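Local coordinates for fatty acid-binding protein homolog 1 (Echinococcus granulosus, PDB 1O8V) that binds long-chain fatty acids such as palmitate inside a beta-barrel and has been implicated in the acquisition, storage and transport of lipids by the parasite, at residues A[37-42]-A[53-59]; A[19-24]-A[119-124]. One frame throughout, in Å; residues are numbered along the deposited sequence.

Interaction 1 of 2, residues A[37-42]-A[53-59]; sequences VKPNLI and MRSESTF. With PLM (palmitic acid), chain B.
The shortest polar bond runs from Ile42 N to Arg54 O (2.7 Å), and it is nearly straight, with 170° at the hydrogen. Its return partner, Arg54 N to Ile42 O at 2.8 Å, completes the antiparallel hydrogen-bonded pair of a beta hairpin, strands 40-47 and 50-56, in the wall of the fatty-acid-binding barrel. Toward Asn40 and Glu56 the pairing slackens: Asn40 N still reaches Glu56 O at 3.0 Å, but the bond back from Glu56 N to Asn40 O is weak. Side chains alternate between the two faces of the sheet. On the face carrying Asn40, Ile42, Arg54 and Glu56, Glu56 runs extended beyond CG, and its carboxylate comes against the end of Ile42, whose CD1 lies 3.6 Å from Glu56 OE1. The Arg54 chain bends at chi3, and its NE forms a salt bridge with Glu63. The other face bears Leu41 and Ser55 and turns inward. There Leu41 CD1 packs on Met53 CB, and Pro39 lays its CB beside Ser55 OG, while the proline also touches Arg128 and Tyr130 of the palmitate site. Past the strands, Val37 CG1 meets Thr58 CG2 at 3.6 Å. An ST turn holds the chain at Ser57: OG, turned between its own backbone N and carbonyl carbon (chi1 78°), accepts from Phe59 N. The end of the palmitate tail lies among these residues; Val37 CG2 comes within 3.3 Å of palmitate CF, and Phe59 CD2 within 3.8 Å of palmitate CE.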
loop_
_atom_site.group_PDB
_atom_site.type_symbol
_atom_site.label_atom_id
_atom_site.label_comp_id
_atom_site.label_asym_id
_atom_site.label_seq_id
_atom_site.Cartn_x
_atom_site.Cartn_y
_atom_site.Cartn_z
ATOM N N VAL A 37 -12.319 6.758 2.174
ATOM C CA VAL A 37 -12.352 5.313 2.415
ATOM C C VAL A 37 -11.337 4.841 3.452
ATOM O O VAL A 37 -10.271 5.435 3.664
ATOM C CB VAL A 37 -12.241 4.498 1.100
ATOM C CG1 VAL A 37 -13.354 4.884 0.123
ATOM C CG2 VAL A 37 -10.885 4.635 0.468
ATOM N N LYS A 38 -11.717 3.768 4.138
ATOM C CA LYS A 38 -10.918 3.155 5.193
ATOM C C LYS A 38 -10.802 1.676 4.841
ATOM O O LYS A 38 -11.617 0.848 5.289
ATOM C CB LYS A 38 -11.577 3.337 6.558
ATOM C CG LYS A 38 -11.823 4.775 6.957
ATOM C CD LYS A 38 -12.596 4.870 8.274
ATOM C CE LYS A 38 -13.173 6.253 8.477
ATOM N NZ LYS A 38 -13.494 6.514 9.911
ATOM N N PRO A 39 -9.814 1.319 4.039
ATOM C CA PRO A 39 -9.734 -0.047 3.536
ATOM C C PRO A 39 -9.257 -1.042 4.559
ATOM O O PRO A 39 -8.691 -0.694 5.600
ATOM C CB PRO A 39 -8.717 0.045 2.393
ATOM C CG PRO A 39 -7.883 1.174 2.721
ATOM C CD PRO A 39 -8.715 2.147 3.511
ATOM N N ASN A 40 -9.487 -2.304 4.230
ATOM C CA ASN A 40 -8.818 -3.419 4.869
ATOM C C ASN A 40 -7.596 -3.781 4.031
ATOM O O ASN A 40 -7.456 -3.390 2.867
ATOM C CB ASN A 40 -9.747 -4.628 4.983
ATOM C CG ASN A 40 -10.909 -4.398 5.933
ATOM O OD1 ASN A 40 -10.785 -3.703 6.947
ATOM N ND2 ASN A 40 -12.056 -5.004 5.620
ATOM N N LEU A 41 -6.651 -4.451 4.649
ATOM C CA LEU A 41 -5.526 -5.000 3.945
ATOM C C LEU A 41 -5.402 -6.435 4.401
ATOM O O LEU A 41 -5.307 -6.693 5.597
ATOM C CB LEU A 41 -4.253 -4.241 4.302
ATOM C CG LEU A 41 -2.957 -4.842 3.788
ATOM C CD1 LEU A 41 -2.926 -4.753 2.293
ATOM C CD2 LEU A 41 -1.765 -4.125 4.362
ATOM N N ILE A 42 -5.450 -7.363 3.457
ATOM C CA ILE A 42 -5.300 -8.787 3.756
ATOM C C ILE A 42 -4.025 -9.292 3.094
ATOM O O ILE A 42 -3.892 -9.225 1.880
ATOM C CB ILE A 42 -6.510 -9.588 3.245
ATOM C CG1 ILE A 42 -7.803 -8.993 3.788
ATOM C CG2 ILE A 42 -6.386 -11.041 3.675
ATOM C CD1 ILE A 42 -9.017 -9.323 2.984
ATOM N N MET A 53 -1.315 -9.341 -1.495
ATOM C CA MET A 53 -1.966 -8.293 -0.713
ATOM C C MET A 53 -3.272 -7.941 -1.383
ATOM O O MET A 53 -3.289 -7.676 -2.587
ATOM C CB MET A 53 -1.094 -7.030 -0.621
ATOM C CG MET A 53 0.088 -7.186 0.276
ATOM S SD MET A 53 0.972 -5.579 0.567
ATOM C CE MET A 53 1.790 -5.351 -1.024
ATOM N N ARG A 54 -4.349 -7.958 -0.603
ATOM C CA ARG A 54 -5.698 -7.604 -1.055
ATOM C C ARG A 54 -6.210 -6.427 -0.225
ATOM O O ARG A 54 -6.046 -6.392 0.992
ATOM C CB ARG A 54 -6.657 -8.810 -0.929
ATOM C CG ARG A 54 -8.114 -8.523 -1.340
ATOM C CD ARG A 54 -9.003 -9.769 -1.334
ATOM N NE ARG A 54 -8.840 -10.631 -2.520
ATOM C CZ ARG A 54 -9.299 -11.887 -2.589
ATOM N NH1 ARG A 54 -9.975 -12.420 -1.583
ATOM N NH2 ARG A 54 -9.096 -12.633 -3.672
ATOM N N SER A 55 -6.769 -5.432 -0.894
ATOM C CA SER A 55 -7.334 -4.263 -0.248
ATOM C C SER A 55 -8.799 -4.173 -0.617
ATOM O O SER A 55 -9.132 -4.116 -1.806
ATOM C CB SER A 55 -6.581 -3.010 -0.685
ATOM O OG SER A 55 -7.107 -1.852 -0.066
ATOM N N GLU A 56 -9.662 -4.186 0.402
ATOM C CA GLU A 56 -11.116 -4.159 0.251
ATOM C C GLU A 56 -11.646 -2.829 0.772
ATOM O O GLU A 56 -11.322 -2.424 1.881
ATOM C CB GLU A 56 -11.755 -5.296 1.065
ATOM C CG GLU A 56 -11.378 -6.706 0.618
ATOM C CD GLU A 56 -12.000 -7.789 1.493
ATOM O OE1 GLU A 56 -12.169 -7.554 2.711
ATOM O OE2 GLU A 56 -12.330 -8.864 0.948
ATOM N N SER A 57 -12.457 -2.151 -0.029
ATOM C CA SER A 57 -13.138 -0.928 0.408
ATOM C C SER A 57 -14.391 -0.677 -0.433
ATOM O O SER A 57 -14.629 -1.353 -1.436
ATOM C CB SER A 57 -12.207 0.281 0.346
ATOM O OG SER A 57 -12.045 0.765 -0.979
ATOM N N THR A 58 -15.174 0.313 -0.027
ATOM C CA THR A 58 -16.347 0.695 -0.795
ATOM C C THR A 58 -15.986 1.129 -2.229
ATOM O O THR A 58 -16.793 0.998 -3.138
ATOM C CB THR A 58 -17.151 1.786 -0.050
ATOM O OG1 THR A 58 -18.385 2.023 -0.736
ATOM C CG2 THR A 58 -16.435 3.120 -0.069
ATOM N N PHE A 59 -14.758 1.591 -2.442
ATOM C CA PHE A 59 -14.293 1.945 -3.792
ATOM C C PHE A 59 -14.219 0.733 -4.739
ATOM O O PHE A 59 -14.822 0.725 -5.813
ATOM C CB PHE A 59 -12.925 2.624 -3.676
ATOM C CG PHE A 59 -12.400 3.214 -4.955
ATOM C CD1 PHE A 59 -13.246 3.762 -5.915
ATOM C CD2 PHE A 59 -11.029 3.252 -5.175
ATOM C CE1 PHE A 59 -12.721 4.319 -7.094
ATOM C CE2 PHE A 59 -10.507 3.804 -6.337
ATOM C CZ PHE A 59 -11.349 4.340 -7.289
HETATM C C1 PLM B . -1.604 1.703 2.058
HETATM O O1 PLM B . -2.423 2.143 2.956
HETATM O O2 PLM B . -1.317 0.417 2.092
HETATM C C2 PLM B . -1.024 2.685 1.044
HETATM C C3 PLM B . -1.254 2.257 -0.398
HETATM C C4 PLM B . -0.822 3.401 -1.320
HETATM C C5 PLM B . -0.920 2.979 -2.781
HETATM C C6 PLM B . -0.373 4.034 -3.755
HETATM C C7 PLM B . -1.111 5.375 -3.787
HETATM C C8 PLM B . -2.206 5.336 -4.824
HETATM C C9 PLM B . -3.109 6.558 -4.835
HETATM C CA PLM B . -4.501 6.166 -5.299
HETATM C CB PLM B . -5.597 6.579 -4.352
HETATM C CC PLM B . -6.986 6.082 -4.750
HETATM C CD PLM B . -7.812 5.733 -3.531
HETATM C CE PLM B . -7.888 4.251 -3.207
HETATM C CF PLM B . -8.614 4.031 -1.883
HETATM C CG PLM B . -8.729 2.567 -1.470
#

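Interaction 2 of 2, residues A[19-24]-A[119-124]; sequences KIMERL and VKVDEV. With PLM (palmitic acid), chain B.
Helix 19-24 and strand 119-121 run in roughly the same direction, 34° apart, with their axes 8.7 Å from each other, and a type II' turn from Val121 to Val124 leads the strand into the next one of the barrel. The contact belongs to the helical lid of the fatty-acid-binding fold, laid against a hairpin of the beta-barrel. Ile20 forms the apolar centre: its CD1 is inserted between the two arms of the hairpin, 3.5 Å from both Val119 O and Val124 CG1, and its CG2 meets Val119 CG1. Leu24 closes over Val121 CG2 with CD2. Toward the turn, chi1 of Arg23 (-170°) sets CG against Val121 CG1, and bends at chi2 and chi3 carry the guanidinium into a salt-bridge network with Asp122 and Glu123. NH1 and NH2 grip Glu123 end-on, one nitrogen to each oxygen; both oxygens are met on the syn side, 30° to 34° out of the carboxylate plane, yet lie near the guanidinium plane. Arg23 NH1 also donates to the anti lone pair of Asp122 OD2 (3.0 Å), which has a second cationic partner in Lys102. Val124 CG2 sits over one face of the Arg23 guanidinium, 3.5 Å above its plane and offset toward the rim.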
loop_
_atom_site.group_PDB
_atom_site.type_symbol
_atom_site.label_atom_id
_atom_site.label_comp_id
_atom_site.label_asym_id
_atom_site.label_seq_id
_atom_site.Cartn_x
_atom_site.Cartn_y
_atom_site.Cartn_z
ATOM N N LYS A 19 -2.435 14.865 0.001
ATOM C CA LYS A 19 -1.259 15.449 -0.617
ATOM C C LYS A 19 -0.526 14.476 -1.537
ATOM O O LYS A 19 -0.042 14.882 -2.572
ATOM C CB LYS A 19 -0.332 16.025 0.441
ATOM C CG LYS A 19 -1.058 17.057 1.276
ATOM C CD LYS A 19 -0.197 17.629 2.347
ATOM C CE LYS A 19 -0.770 18.918 2.875
ATOM N NZ LYS A 19 0.220 19.618 3.739
ATOM N N ILE A 20 -0.484 13.188 -1.176
ATOM C CA ILE A 20 0.121 12.161 -2.026
ATOM C C ILE A 20 -0.662 12.057 -3.336
ATOM O O ILE A 20 -0.088 12.070 -4.423
ATOM C CB ILE A 20 0.108 10.781 -1.302
ATOM C CG1 ILE A 20 1.125 10.757 -0.159
ATOM C CG2 ILE A 20 0.384 9.651 -2.273
ATOM C CD1 ILE A 20 2.573 10.819 -0.587
ATOM N N MET A 21 -1.982 11.928 -3.221
ATOM C CA MET A 21 -2.805 11.797 -4.422
ATOM C C MET A 21 -2.682 13.025 -5.334
ATOM O O MET A 21 -2.682 12.900 -6.548
ATOM C CB MET A 21 -4.279 11.572 -4.027
ATOM C CG MET A 21 -4.565 10.203 -3.428
ATOM S SD MET A 21 -6.321 9.869 -3.201
ATOM C CE MET A 21 -6.699 11.004 -1.879
ATOM N N GLU A 22 -2.631 14.205 -4.730
ATOM C CA GLU A 22 -2.505 15.452 -5.477
ATOM C C GLU A 22 -1.199 15.442 -6.279
ATOM O O GLU A 22 -1.178 15.748 -7.462
ATOM C CB GLU A 22 -2.585 16.658 -4.514
ATOM C CG GLU A 22 -4.002 16.869 -3.963
ATOM C CD GLU A 22 -4.140 17.624 -2.646
ATOM O OE1 GLU A 22 -3.156 18.192 -2.158
ATOM O OE2 GLU A 22 -5.290 17.646 -2.117
ATOM N N ARG A 23 -0.111 15.022 -5.644
ATOM C CA ARG A 23 1.187 14.991 -6.319
ATOM C C ARG A 23 1.249 13.975 -7.448
ATOM O O ARG A 23 1.952 14.175 -8.423
ATOM C CB ARG A 23 2.315 14.716 -5.298
ATOM C CG ARG A 23 3.719 14.882 -5.815
ATOM C CD ARG A 23 4.047 16.279 -6.323
ATOM N NE ARG A 23 3.937 17.241 -5.254
ATOM C CZ ARG A 23 4.938 17.604 -4.462
ATOM N NH1 ARG A 23 6.156 17.106 -4.642
ATOM N NH2 ARG A 23 4.712 18.463 -3.470
ATOM N N LEU A 24 0.521 12.880 -7.289
ATOM C CA LEU A 24 0.500 11.790 -8.283
ATOM C C LEU A 24 -0.448 12.057 -9.454
ATOM O O LEU A 24 -0.476 11.278 -10.418
ATOM C CB LEU A 24 0.114 10.484 -7.611
ATOM C CG LEU A 24 1.159 9.886 -6.678
ATOM C CD1 LEU A 24 0.590 8.710 -5.891
ATOM C CD2 LEU A 24 2.395 9.507 -7.469
ATOM N N VAL A 119 3.821 6.465 3.132
ATOM C CA VAL A 119 3.780 6.633 1.688
ATOM C C VAL A 119 4.460 7.953 1.373
ATOM O O VAL A 119 4.111 9.010 1.933
ATOM C CB VAL A 119 2.324 6.665 1.171
ATOM C CG1 VAL A 119 2.266 6.759 -0.335
ATOM C CG2 VAL A 119 1.567 5.458 1.677
ATOM N N LYS A 120 5.428 7.895 0.468
ATOM C CA LYS A 120 6.227 9.050 0.101
ATOM C C LYS A 120 6.248 9.236 -1.405
ATOM O O LYS A 120 6.461 8.270 -2.137
ATOM C CB LYS A 120 7.645 8.895 0.609
ATOM C CG LYS A 120 7.738 8.946 2.122
ATOM C CD LYS A 120 9.174 8.989 2.572
ATOM C CE LYS A 120 9.853 7.680 2.377
ATOM N NZ LYS A 120 9.810 6.909 3.630
ATOM N N VAL A 121 6.061 10.467 -1.849
ATOM C CA VAL A 121 6.236 10.856 -3.256
ATOM C C VAL A 121 6.971 12.177 -3.203
ATOM O O VAL A 121 6.473 13.124 -2.579
ATOM C CB VAL A 121 4.863 11.029 -4.005
ATOM C CG1 VAL A 121 5.085 11.478 -5.453
ATOM C CG2 VAL A 121 4.079 9.751 -3.986
ATOM N N ASP A 122 8.128 12.236 -3.844
ATOM C CA ASP A 122 9.025 13.392 -3.635
ATOM C C ASP A 122 9.178 13.633 -2.122
ATOM O O ASP A 122 9.472 12.700 -1.403
ATOM C CB ASP A 122 8.470 14.619 -4.358
ATOM C CG ASP A 122 8.195 14.380 -5.826
ATOM O OD1 ASP A 122 8.962 13.634 -6.493
ATOM O OD2 ASP A 122 7.244 14.924 -6.396
ATOM N N GLU A 123 8.960 14.869 -1.665
ATOM C CA GLU A 123 9.043 15.232 -0.251
ATOM C C GLU A 123 7.769 15.032 0.557
ATOM O O GLU A 123 7.752 15.255 1.779
ATOM C CB GLU A 123 9.495 16.691 -0.122
ATOM C CG GLU A 123 8.392 17.726 -0.179
ATOM C CD GLU A 123 7.820 18.014 -1.550
ATOM O OE1 GLU A 123 8.273 17.435 -2.551
ATOM O OE2 GLU A 123 6.909 18.883 -1.627
ATOM N N VAL A 124 6.687 14.628 -0.108
ATOM C CA VAL A 124 5.382 14.453 0.526
ATOM C C VAL A 124 5.336 13.192 1.331
ATOM O O VAL A 124 5.796 12.145 0.861
ATOM C CB VAL A 124 4.258 14.413 -0.530
ATOM C CG1 VAL A 124 2.888 14.276 0.146
ATOM C CG2 VAL A 124 4.292 15.659 -1.419
HETATM C C1 PLM B . -1.604 1.703 2.058
HETATM O O1 PLM B . -2.423 2.143 2.956
HETATM O O2 PLM B . -1.317 0.417 2.092
HETATM C C2 PLM B . -1.024 2.685 1.044
HETATM C C3 PLM B . -1.254 2.257 -0.398
HETATM C C4 PLM B . -0.822 3.401 -1.320
HETATM C C5 PLM B . -0.920 2.979 -2.781
HETATM C C6 PLM B . -0.373 4.034 -3.755
HETATM C C7 PLM B . -1.111 5.375 -3.787
HETATM C C8 PLM B . -2.206 5.336 -4.824
HETATM C C9 PLM B . -3.109 6.558 -4.835
HETATM C CA PLM B . -4.501 6.166 -5.299
HETATM C CB PLM B . -5.597 6.579 -4.352
HETATM C CC PLM B . -6.986 6.082 -4.750
HETATM C CD PLM B . -7.812 5.733 -3.531
HETATM C CE PLM B . -7.888 4.251 -3.207
HETATM C CF PLM B . -8.614 4.031 -1.883
HETATM C CG PLM B . -8.729 2.567 -1.470
#

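In the fold
Interactions 1 and 2 do not touch: their centres are about 20 Å apart and their nearest atoms about 8 Å. Both reach the same curled antiparallel sheet, and bound palmitate passes between them. From interaction 2, Val119 CG2 lies 3.8 Å from palmitate C2, beside the carboxylate, and Met21 SD lies 3.6 Å from palmitate CB, about two-thirds of the way along the chain from the carboxylate; residues 37-42 and 53-59 receive the far end of the tail. The carboxylate itself is hydrogen-bonded by Arg108, Arg128 and Tyr130. Both contacts border this site, the side chains of Met53 and Pro39 coming about 4 Å from those of Arg108 and Arg128 respectively, and the side chain of Val119 about 5 Å from that of Arg128.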